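Local coordinates for protein cytochrome P450 268A2 Cyp268A2 (Mycobacterium marinum, PDB 6BLD) that belongs to the cytochrome P450 family and binds haem, with (3E,5E)-6,10-dimethylundeca-3,5,9-trien-2-one held in the adjoining pocket above the haem, at residues E178-W190 against F254-Q267. Sequence-based numbering, arbitrary orientation.
With HEM (protoporphyrin IX containing Fe), chain B; DXJ ((3E,5E)-6,10-dimethylundeca-3,5,9-trien-2-one), chain C.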
ATOM      1  N   GLU A 178     -13.702  -7.385  11.503  1.00 25.25           N
ATOM      2  CA  GLU A 178     -14.256  -7.064  10.190  1.00 25.24           C
ATOM      3  C   GLU A 178     -14.496  -5.568  10.026  1.00 24.26           C
ATOM      4  O   GLU A 178     -14.370  -5.041   8.915  1.00 23.30           O
ATOM      5  CB  GLU A 178     -15.552  -7.840   9.954  1.00 27.35           C
ATOM      6  CG  GLU A 178     -15.362  -9.345   9.802  1.00 29.26           C
ATOM      7  CD  GLU A 178     -14.406  -9.711   8.678  1.00 29.59           C
ATOM      8  OE1 GLU A 178     -14.366  -8.988   7.659  1.00 29.36           O
ATOM      9  OE2 GLU A 178     -13.692 -10.727   8.814  1.00 30.12           O
ATOM     10  N   ARG A 179     -14.838  -4.867  11.111  1.00 24.42           N
ATOM     11  CA  ARG A 179     -15.046  -3.427  11.016  1.00 24.05           C
ATOM     12  C   ARG A 179     -13.731  -2.678  10.839  1.00 21.31           C
ATOM     13  O   ARG A 179     -13.695  -1.649  10.155  1.00 20.20           O
ATOM     14  CB  ARG A 179     -15.786  -2.917  12.252  1.00 26.80           C
ATOM     15  CG  ARG A 179     -17.151  -3.546  12.463  1.00 30.49           C
ATOM     16  CD  ARG A 179     -17.723  -3.177  13.821  1.00 33.80           C
ATOM     17  NE  ARG A 179     -17.984  -1.745  13.934  1.00 35.84           N
ATOM     18  CZ  ARG A 179     -18.496  -1.163  15.014  1.00 37.92           C
ATOM     19  NH1 ARG A 179     -18.803  -1.892  16.079  1.00 39.27           N
ATOM     20  NH2 ARG A 179     -18.700   0.146  15.029  1.00 38.15           N
ATOM     21  N   VAL A 180     -12.648  -3.169  11.445  1.00 21.28           N
ATOM     22  CA  VAL A 180     -11.347  -2.534  11.254  1.00 21.71           C
ATOM     23  C   VAL A 180     -10.890  -2.686   9.807  1.00 20.69           C
ATOM     24  O   VAL A 180     -10.373  -1.738   9.203  1.00 19.93           O
ATOM     25  CB  VAL A 180     -10.319  -3.113  12.244  1.00 23.08           C
ATOM     26  CG1 VAL A 180      -8.900  -2.811  11.780  1.00 17.45           C
ATOM     27  CG2 VAL A 180     -10.557  -2.554  13.638  1.00 18.73           C
ATOM     28  N   ALA A 181     -11.082  -3.874   9.227  1.00 20.50           N
ATOM     29  CA  ALA A 181     -10.731  -4.077   7.825  1.00 19.88           C
ATOM     30  C   ALA A 181     -11.564  -3.185   6.913  1.00 19.62           C
ATOM     31  O   ALA A 181     -11.057  -2.652   5.919  1.00 18.44           O
ATOM     32  CB  ALA A 181     -10.911  -5.547   7.446  1.00 20.38           C
ATOM     33  N   HIS A 182     -12.847  -3.008   7.237  1.00 20.31           N
ATOM     34  CA  HIS A 182     -13.695  -2.125   6.443  1.00 20.80           C
ATOM     35  C   HIS A 182     -13.280  -0.668   6.609  1.00 19.42           C
ATOM     36  O   HIS A 182     -13.267   0.094   5.635  1.00 18.81           O
ATOM     37  CB  HIS A 182     -15.160  -2.316   6.834  1.00 23.39           C
ATOM     38  CG  HIS A 182     -16.083  -1.299   6.241  1.00 25.15           C
ATOM     39  ND1 HIS A 182     -16.428  -0.135   6.894  1.00 25.82           N
ATOM     40  CD2 HIS A 182     -16.737  -1.272   5.055  1.00 25.75           C
ATOM     41  CE1 HIS A 182     -17.254   0.565   6.138  1.00 26.11           C
ATOM     42  NE2 HIS A 182     -17.457  -0.102   5.015  1.00 25.99           N
ATOM     43  N   ALA A 183     -12.934  -0.265   7.835  1.00 18.98           N
ATOM     44  CA  ALA A 183     -12.522   1.115   8.072  1.00 18.97           C
ATOM     45  C   ALA A 183     -11.167   1.405   7.437  1.00 18.54           C
ATOM     46  O   ALA A 183     -10.934   2.513   6.941  1.00 18.90           O
ATOM     47  CB  ALA A 183     -12.485   1.402   9.574  1.00 19.20           C
ATOM     48  N   ALA A 184     -10.261   0.424   7.447  1.00 17.79           N
ATOM     49  CA  ALA A 184      -8.970   0.611   6.794  1.00 16.54           C
ATOM     50  C   ALA A 184      -9.134   0.769   5.288  1.00 16.12           C
ATOM     51  O   ALA A 184      -8.468   1.605   4.667  1.00 16.02           O
ATOM     52  CB  ALA A 184      -8.043  -0.561   7.114  1.00 16.17           C
ATOM     53  N   ASP A 185     -10.022  -0.026   4.684  1.00 15.82           N
ATOM     54  CA  ASP A 185     -10.278   0.085   3.253  1.00 15.83           C
ATOM     55  C   ASP A 185     -10.949   1.408   2.900  1.00 16.16           C
ATOM     56  O   ASP A 185     -10.742   1.931   1.798  1.00 16.25           O
ATOM     57  CB  ASP A 185     -11.137  -1.094   2.791  1.00 16.58           C
ATOM     58  CG  ASP A 185     -11.471  -1.033   1.314  1.00 17.10           C
ATOM     59  OD1 ASP A 185     -10.568  -1.278   0.487  1.00 16.83           O
ATOM     60  OD2 ASP A 185     -12.640  -0.744   0.982  1.00 18.09           O
ATOM     61  N   ALA A 186     -11.745   1.965   3.818  1.00 15.20           N
ATOM     62  CA  ALA A 186     -12.413   3.237   3.556  1.00 17.39           C
ATOM     63  C   ALA A 186     -11.426   4.390   3.423  1.00 16.12           C
ATOM     64  O   ALA A 186     -11.655   5.312   2.632  1.00 14.69           O
ATOM     65  CB  ALA A 186     -13.411   3.541   4.674  1.00 18.48           C
ATOM     66  N   LEU A 187     -10.328   4.358   4.183  1.00 15.39           N
ATOM     67  CA  LEU A 187      -9.419   5.496   4.253  1.00 14.75           C
ATOM     68  C   LEU A 187      -8.612   5.699   2.978  1.00 14.54           C
ATOM     69  O   LEU A 187      -7.918   6.714   2.864  1.00 14.56           O
ATOM     70  CB  LEU A 187      -8.475   5.332   5.445  1.00 14.48           C
ATOM     71  CG  LEU A 187      -9.182   5.343   6.801  1.00 14.87           C
ATOM     72  CD1 LEU A 187      -8.186   5.278   7.947  1.00 14.85           C
ATOM     73  CD2 LEU A 187     -10.068   6.572   6.924  1.00 14.94           C
ATOM     74  N   VAL A 188      -8.681   4.772   2.024  1.00 14.59           N
ATOM     75  CA  VAL A 188      -8.024   4.933   0.736  1.00 14.27           C
ATOM     76  C   VAL A 188      -9.024   4.957  -0.413  1.00 14.78           C
ATOM     77  O   VAL A 188      -8.625   4.946  -1.578  1.00 14.97           O
ATOM     78  CB  VAL A 188      -6.959   3.840   0.510  1.00 13.82           C
ATOM     79  CG1 VAL A 188      -5.944   3.844   1.647  1.00 12.93           C
ATOM     80  CG2 VAL A 188      -7.621   2.476   0.376  1.00 14.57           C
ATOM     81  N   SER A 189     -10.322   4.999  -0.107  1.00 14.11           N
ATOM     82  CA  SER A 189     -11.370   4.953  -1.119  1.00 16.21           C
ATOM     83  C   SER A 189     -12.169   6.251  -1.180  1.00 16.77           C
ATOM     84  O   SER A 189     -13.359   6.238  -1.506  1.00 17.57           O
ATOM     85  CB  SER A 189     -12.305   3.771  -0.863  1.00 16.89           C
ATOM     86  OG  SER A 189     -11.578   2.602  -0.527  1.00 16.55           O
ATOM     87  N   TRP A 190     -11.529   7.382  -0.875  1.00 17.13           N
ATOM     88  CA  TRP A 190     -12.244   8.653  -0.828  1.00 18.69           C
ATOM     89  C   TRP A 190     -12.615   9.182  -2.208  1.00 20.67           C
ATOM     90  O   TRP A 190     -13.411  10.121  -2.296  1.00 20.40           O
ATOM     91  CB  TRP A 190     -11.414   9.699  -0.077  1.00 17.98           C
ATOM     92  CG  TRP A 190     -10.157  10.129  -0.782  1.00 17.41           C
ATOM     93  CD1 TRP A 190     -10.051  11.051  -1.785  1.00 17.60           C
ATOM     94  CD2 TRP A 190      -8.825   9.667  -0.522  1.00 16.79           C
ATOM     95  NE1 TRP A 190      -8.740  11.183  -2.169  1.00 17.27           N
ATOM     96  CE2 TRP A 190      -7.967  10.347  -1.409  1.00 16.55           C
ATOM     97  CE3 TRP A 190      -8.277   8.743   0.372  1.00 16.43           C
ATOM     98  CZ2 TRP A 190      -6.589  10.130  -1.428  1.00 16.15           C
ATOM     99  CZ3 TRP A 190      -6.909   8.529   0.352  1.00 16.09           C
ATOM    100  CH2 TRP A 190      -6.081   9.220  -0.542  1.00 15.90           C
ATOM    101  N   PHE A 254      -1.878   2.939  15.011  1.00 17.12           N
ATOM    102  CA  PHE A 254      -2.873   1.893  14.798  1.00 17.34           C
ATOM    103  C   PHE A 254      -3.565   2.064  13.453  1.00 16.99           C
ATOM    104  O   PHE A 254      -3.818   1.082  12.746  1.00 17.45           O
ATOM    105  CB  PHE A 254      -3.895   1.899  15.936  1.00 17.97           C
ATOM    106  CG  PHE A 254      -4.914   0.799  15.838  1.00 18.60           C
ATOM    107  CD1 PHE A 254      -4.609  -0.486  16.257  1.00 19.45           C
ATOM    108  CD2 PHE A 254      -6.176   1.050  15.325  1.00 18.51           C
ATOM    109  CE1 PHE A 254      -5.545  -1.501  16.166  1.00 19.88           C
ATOM    110  CE2 PHE A 254      -7.117   0.038  15.232  1.00 19.11           C
ATOM    111  CZ  PHE A 254      -6.800  -1.239  15.654  1.00 19.81           C
ATOM    112  N   VAL A 255      -3.876   3.309  13.081  1.00 15.55           N
ATOM    113  CA  VAL A 255      -4.451   3.575  11.767  1.00 15.03           C
ATOM    114  C   VAL A 255      -3.446   3.242  10.674  1.00 14.96           C
ATOM    115  O   VAL A 255      -3.769   2.554   9.699  1.00 15.11           O
ATOM    116  CB  VAL A 255      -4.920   5.037  11.671  1.00 14.89           C
ATOM    117  CG1 VAL A 255      -5.454   5.330  10.272  1.00 14.45           C
ATOM    118  CG2 VAL A 255      -5.979   5.323  12.727  1.00 15.49           C
ATOM    119  N   LEU A 256      -2.214   3.730  10.815  1.00 14.38           N
ATOM    120  CA  LEU A 256      -1.172   3.405   9.846  1.00 15.46           C
ATOM    121  C   LEU A 256      -1.017   1.896   9.689  1.00 15.72           C
ATOM    122  O   LEU A 256      -0.977   1.381   8.563  1.00 15.44           O
ATOM    123  CB  LEU A 256       0.147   4.039  10.282  1.00 14.04           C
ATOM    124  CG  LEU A 256       1.406   3.614   9.524  1.00 16.73           C
ATOM    125  CD1 LEU A 256       1.276   3.874   8.026  1.00 15.91           C
ATOM    126  CD2 LEU A 256       2.655   4.273  10.098  1.00 17.05           C
ATOM    127  N   LEU A 257      -0.972   1.170  10.812  1.00 16.13           N
ATOM    128  CA  LEU A 257      -0.801  -0.278  10.755  1.00 16.76           C
ATOM    129  C   LEU A 257      -2.018  -0.958  10.140  1.00 16.70           C
ATOM    130  O   LEU A 257      -1.876  -1.904   9.358  1.00 16.41           O
ATOM    131  CB  LEU A 257      -0.529  -0.828  12.152  1.00 17.91           C
ATOM    132  CG  LEU A 257      -0.206  -2.315  12.312  1.00 19.46           C
ATOM    133  CD1 LEU A 257       0.920  -2.707  11.377  1.00 19.49           C
ATOM    134  CD2 LEU A 257       0.178  -2.570  13.756  1.00 20.66           C
ATOM    135  N   ALA A 258      -3.223  -0.484  10.474  1.00 17.21           N
ATOM    136  CA  ALA A 258      -4.438  -1.083   9.931  1.00 17.72           C
ATOM    137  C   ALA A 258      -4.551  -0.858   8.427  1.00 14.69           C
ATOM    138  O   ALA A 258      -4.933  -1.768   7.683  1.00 14.77           O
ATOM    139  CB  ALA A 258      -5.665  -0.522  10.650  1.00 15.58           C
ATOM    140  N   VAL A 259      -4.215   0.345   7.956  1.00 16.16           N
ATOM    141  CA  VAL A 259      -4.377   0.653   6.538  1.00 15.73           C
ATOM    142  C   VAL A 259      -3.301  -0.043   5.714  1.00 15.71           C
ATOM    143  O   VAL A 259      -3.599  -0.733   4.731  1.00 15.95           O
ATOM    144  CB  VAL A 259      -4.362   2.176   6.310  1.00 13.50           C
ATOM    145  CG1 VAL A 259      -4.360   2.481   4.821  1.00 13.16           C
ATOM    146  CG2 VAL A 259      -5.561   2.825   6.987  1.00 14.27           C
ATOM    147  N   ALA A 260      -2.033   0.130   6.094  1.00 15.94           N
ATOM    148  CA  ALA A 260      -0.948  -0.482   5.334  1.00 16.74           C
ATOM    149  C   ALA A 260      -0.961  -2.000   5.452  1.00 18.07           C
ATOM    150  O   ALA A 260      -0.616  -2.698   4.493  1.00 17.50           O
ATOM    151  CB  ALA A 260       0.398   0.075   5.794  1.00 16.38           C
ATOM    152  N   GLY A 261      -1.362  -2.530   6.610  1.00 19.79           N
ATOM    153  CA  GLY A 261      -1.384  -3.969   6.798  1.00 20.06           C
ATOM    154  C   GLY A 261      -2.537  -4.678   6.122  1.00 20.64           C
ATOM    155  O   GLY A 261      -2.443  -5.882   5.867  1.00 21.73           O
ATOM    156  N   ASN A 262      -3.621  -3.962   5.823  1.00 18.92           N
ATOM    157  CA  ASN A 262      -4.811  -4.559   5.225  1.00 18.85           C
ATOM    158  C   ASN A 262      -4.919  -4.271   3.733  1.00 17.76           C
ATOM    159  O   ASN A 262      -5.027  -5.198   2.925  1.00 17.85           O
ATOM    160  CB  ASN A 262      -6.071  -4.054   5.939  1.00 20.43           C
ATOM    161  CG  ASN A 262      -6.388  -4.842   7.186  1.00 22.55           C
ATOM    162  OD1 ASN A 262      -6.865  -5.974   7.111  1.00 23.37           O
ATOM    163  ND2 ASN A 262      -6.128  -4.248   8.345  1.00 23.19           N
ATOM    164  N   ASP A 263      -4.886  -2.991   3.356  1.00 16.82           N
ATOM    165  CA  ASP A 263      -5.258  -2.599   1.998  1.00 16.00           C
ATOM    166  C   ASP A 263      -4.269  -3.123   0.963  1.00 15.88           C
ATOM    167  O   ASP A 263      -4.678  -3.603  -0.099  1.00 16.59           O
ATOM    168  CB  ASP A 263      -5.366  -1.077   1.906  1.00 15.19           C
ATOM    169  CG  ASP A 263      -6.401  -0.505   2.856  1.00 15.65           C
ATOM    170  OD1 ASP A 263      -7.075  -1.290   3.559  1.00 15.69           O
ATOM    171  OD2 ASP A 263      -6.542   0.736   2.897  1.00 15.28           O
ATOM    172  N   THR A 264      -2.970  -3.040   1.252  1.00 14.91           N
ATOM    173  CA  THR A 264      -1.963  -3.402   0.257  1.00 14.66           C
ATOM    174  C   THR A 264      -2.025  -4.887  -0.085  1.00 14.97           C
ATOM    175  O   THR A 264      -2.111  -5.260  -1.261  1.00 14.94           O
ATOM    176  CB  THR A 264      -0.571  -3.029   0.763  1.00 15.21           C
ATOM    177  OG1 THR A 264      -0.342  -3.659   2.028  1.00 16.05           O
ATOM    178  CG2 THR A 264      -0.450  -1.523   0.923  1.00 14.97           C
ATOM    179  N   THR A 265      -1.970  -5.750   0.932  1.00 15.23           N
ATOM    180  CA  THR A 265      -2.008  -7.188   0.684  1.00 16.00           C
ATOM    181  C   THR A 265      -3.337  -7.607   0.070  1.00 16.24           C
ATOM    182  O   THR A 265      -3.376  -8.471  -0.815  1.00 16.30           O
ATOM    183  CB  THR A 265      -1.757  -7.949   1.987  1.00 16.82           C
ATOM    184  OG1 THR A 265      -0.590  -7.422   2.626  1.00 17.54           O
ATOM    185  CG2 THR A 265      -1.555  -9.436   1.714  1.00 16.86           C
ATOM    186  N   ARG A 266      -4.436  -7.000   0.524  1.00 16.77           N
ATOM    187  CA  ARG A 266      -5.750  -7.348  -0.006  1.00 17.72           C
ATOM    188  C   ARG A 266      -5.833  -7.079  -1.504  1.00 17.10           C
ATOM    189  O   ARG A 266      -6.381  -7.893  -2.258  1.00 17.26           O
ATOM    190  CB  ARG A 266      -6.830  -6.575   0.753  1.00 18.62           C
ATOM    191  CG  ARG A 266      -8.109  -6.302  -0.017  1.00 20.17           C
ATOM    192  CD  ARG A 266      -9.023  -5.408   0.812  1.00 21.13           C
ATOM    193  NE  ARG A 266     -10.320  -5.182   0.184  1.00 22.52           N
ATOM    194  CZ  ARG A 266     -11.421  -4.848   0.851  1.00 23.64           C
ATOM    195  NH1 ARG A 266     -11.381  -4.704   2.169  1.00 23.74           N
ATOM    196  NH2 ARG A 266     -12.562  -4.659   0.202  1.00 24.70           N
ATOM    197  N   GLN A 267      -5.278  -5.953  -1.962  1.00 16.44           N
ATOM    198  CA  GLN A 267      -5.318  -5.656  -3.390  1.00 16.63           C
ATOM    199  C   GLN A 267      -4.362  -6.553  -4.169  1.00 16.37           C
ATOM    200  O   GLN A 267      -4.677  -6.976  -5.287  1.00 16.93           O
ATOM    201  CB  GLN A 267      -4.995  -4.182  -3.640  1.00 17.11           C
ATOM    202  CG  GLN A 267      -5.906  -3.192  -2.920  1.00 18.33           C
ATOM    203  CD  GLN A 267      -7.379  -3.558  -2.994  1.00 19.86           C
ATOM    204  OE1 GLN A 267      -7.871  -4.019  -4.025  1.00 20.63           O
ATOM    205  NE2 GLN A 267      -8.094  -3.340  -1.897  1.00 20.36           N
TER
HETATM  206  CHA HEM B 501       5.590   1.376   4.226  1.00 15.32           C
HETATM  207  CHB HEM B 501       3.245  -1.760   7.096  1.00 17.85           C
HETATM  208  CHC HEM B 501       2.329  -4.591   3.257  1.00 18.15           C
HETATM  209  CHD HEM B 501       3.905  -1.014   0.361  1.00 16.18           C
HETATM  210  C1A HEM B 501       5.046   0.774   5.342  1.00 15.96           C
HETATM  211  C2A HEM B 501       5.108   1.271   6.702  1.00 15.91           C
HETATM  212  C3A HEM B 501       4.465   0.407   7.491  1.00 16.82           C
HETATM  213  C4A HEM B 501       3.965  -0.671   6.662  1.00 17.04           C
HETATM  214  CMA HEM B 501       4.285   0.535   9.020  1.00 16.78           C
HETATM  215  CAA HEM B 501       5.809   2.568   7.158  1.00 15.36           C
HETATM  216  CBA HEM B 501       7.298   2.281   7.331  1.00 14.90           C
HETATM  217  CGA HEM B 501       8.046   3.562   7.593  1.00 14.65           C
HETATM  218  O1A HEM B 501       9.196   3.491   8.098  1.00 14.60           O
HETATM  219  O2A HEM B 501       7.491   4.654   7.304  1.00 14.41           O
HETATM  220  C1B HEM B 501       2.850  -2.830   6.323  1.00 18.06           C
HETATM  221  C2B HEM B 501       2.287  -4.066   6.819  1.00 18.76           C
HETATM  222  C3B HEM B 501       2.032  -4.861   5.782  1.00 19.08           C
HETATM  223  C4B HEM B 501       2.420  -4.154   4.566  1.00 18.16           C
HETATM  224  CMB HEM B 501       2.029  -4.419   8.300  1.00 18.98           C
HETATM  225  CAB HEM B 501       1.419  -6.272   5.948  1.00 20.16           C
HETATM  226  CBB HEM B 501       1.265  -7.121   4.933  1.00 20.97           C
HETATM  227  C1C HEM B 501       2.683  -3.870   2.131  1.00 17.57           C
HETATM  228  C2C HEM B 501       2.607  -4.330   0.756  1.00 17.80           C
HETATM  229  C3C HEM B 501       3.037  -3.330  -0.038  1.00 17.49           C
HETATM  230  C4C HEM B 501       3.411  -2.220   0.809  1.00 16.79           C
HETATM  231  CMC HEM B 501       2.089  -5.730   0.348  1.00 17.95           C
HETATM  232  CAC HEM B 501       3.182  -3.263  -1.576  1.00 17.88           C
HETATM  233  CBC HEM B 501       3.081  -4.326  -2.379  1.00 19.27           C
HETATM  234  C1D HEM B 501       4.517  -0.058   1.140  1.00 15.61           C
HETATM  235  C2D HEM B 501       5.171   1.144   0.669  1.00 14.45           C
HETATM  236  C3D HEM B 501       5.636   1.809   1.732  1.00 14.23           C
HETATM  237  C4D HEM B 501       5.295   1.046   2.920  1.00 15.10           C
HETATM  238  CMD HEM B 501       5.295   1.569  -0.811  1.00 13.82           C
HETATM  239  CAD HEM B 501       6.409   3.147   1.707  1.00 13.19           C
HETATM  240  CBD HEM B 501       7.862   2.878   1.325  1.00 13.27           C
HETATM  241  CGD HEM B 501       8.641   4.165   1.234  1.00 14.07           C
HETATM  242  O1D HEM B 501       9.846   4.109   0.874  1.00 15.33           O
HETATM  243  O2D HEM B 501       8.063   5.245   1.515  1.00 12.84           O
HETATM  244  NA  HEM B 501       4.339  -0.414   5.356  1.00 17.15           N
HETATM  245  NB  HEM B 501       2.916  -2.919   4.945  1.00 18.41           N
HETATM  246  NC  HEM B 501       3.180  -2.580   2.122  1.00 17.67           N
HETATM  247  ND  HEM B 501       4.614  -0.085   2.516  1.00 16.35           N
HETATM  248 FE   HEM B 501       3.975  -1.608   3.731  1.00 17.15          FE
HETATM  249  C10 DXJ C 502      -4.402   7.224   5.388  1.00 13.73           C
HETATM  250  C13 DXJ C 502      -7.385   9.487   4.582  1.00 14.75           C
HETATM  251  C01 DXJ C 502       1.857   2.007   2.747  1.00 13.92           C
HETATM  252  C02 DXJ C 502       0.472   2.551   3.085  1.00 13.73           C
HETATM  253  C03 DXJ C 502       0.322   3.359   4.114  1.00 13.46           C
HETATM  254  C04 DXJ C 502      -0.730   2.159   2.226  1.00 14.43           C
HETATM  255  C05 DXJ C 502      -1.053   3.920   4.473  1.00 13.21           C
HETATM  256  C06 DXJ C 502      -1.018   5.426   4.719  1.00 13.17           C
HETATM  257  C07 DXJ C 502      -2.282   5.952   5.398  1.00 13.74           C
HETATM  258  C08 DXJ C 502      -3.136   6.691   4.719  1.00 13.44           C
HETATM  259  C09 DXJ C 502      -2.547   5.625   6.865  1.00 13.91           C
HETATM  260  C11 DXJ C 502      -5.112   8.155   4.782  1.00 13.75           C
HETATM  261  C12 DXJ C 502      -6.381   8.708   5.428  1.00 14.62           C
HETATM  262  O14 DXJ C 502      -6.584   8.534   6.583  1.00 15.04           O
HETATM  263  O   HOH W   1      -9.157  -4.236   4.356  1.00 28.75           O
HETATM  264  O   HOH W   2      -7.941  -0.933  -0.192  1.00 20.57           O
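Where helix 177-186 meets the long central helix 247-278 of the cytochrome P450 fold (the I-helix), A184 enters a knobs-into-holes socket formed by A258, V259, N262 and D263. The two axes cross nearly perpendicularly, 86° apart and 8.5 Å at closest approach, and A184 CB comes within 3.4 Å of A258 O. That carbonyl also receives a hydrogen bond from N262 ND2 on a lone pair, in the plane of both groups, which holds the amide of N262 back against its own helix. Flanking the socket, V180 CG1 packs on A258 CB, while CG2 approaches the edge of the F254 ring.

D263 directs its carboxylate at the last part of helix 177-186: OD2 lies 2.8 Å from A184 O and 3.2 Å from V188 CG2. Farther along, D185 has CG anti to its backbone N (chi1 179°), which lays its carboxylate over one face of the R266 guanidinium. The planes are 6° apart, with OD1 3.7 Å above the guanidinium centre, so this long salt bridge acts through charge alone; D185 OD2 has its own salt bridge to R413. Two waters fill in the polar border, one joining A181 O to R266 NH1, the other accepting a weak bond from Q267 NE2 and donating to D185 OD1.

The type I turn A186-S189 brings L187 CD1 against V255 CG1 (3.6 Å) and V259 CG2, and V188 CG1 against V259 CG1. V259 CG1 also touches DXJ C05, and L187 O lies 3.3 Å from DXJ C13. A260 and T264 line both the ligand and the haem, with G261 against the haem, the I-helix arrangement across the distal haem face that characterises P450s.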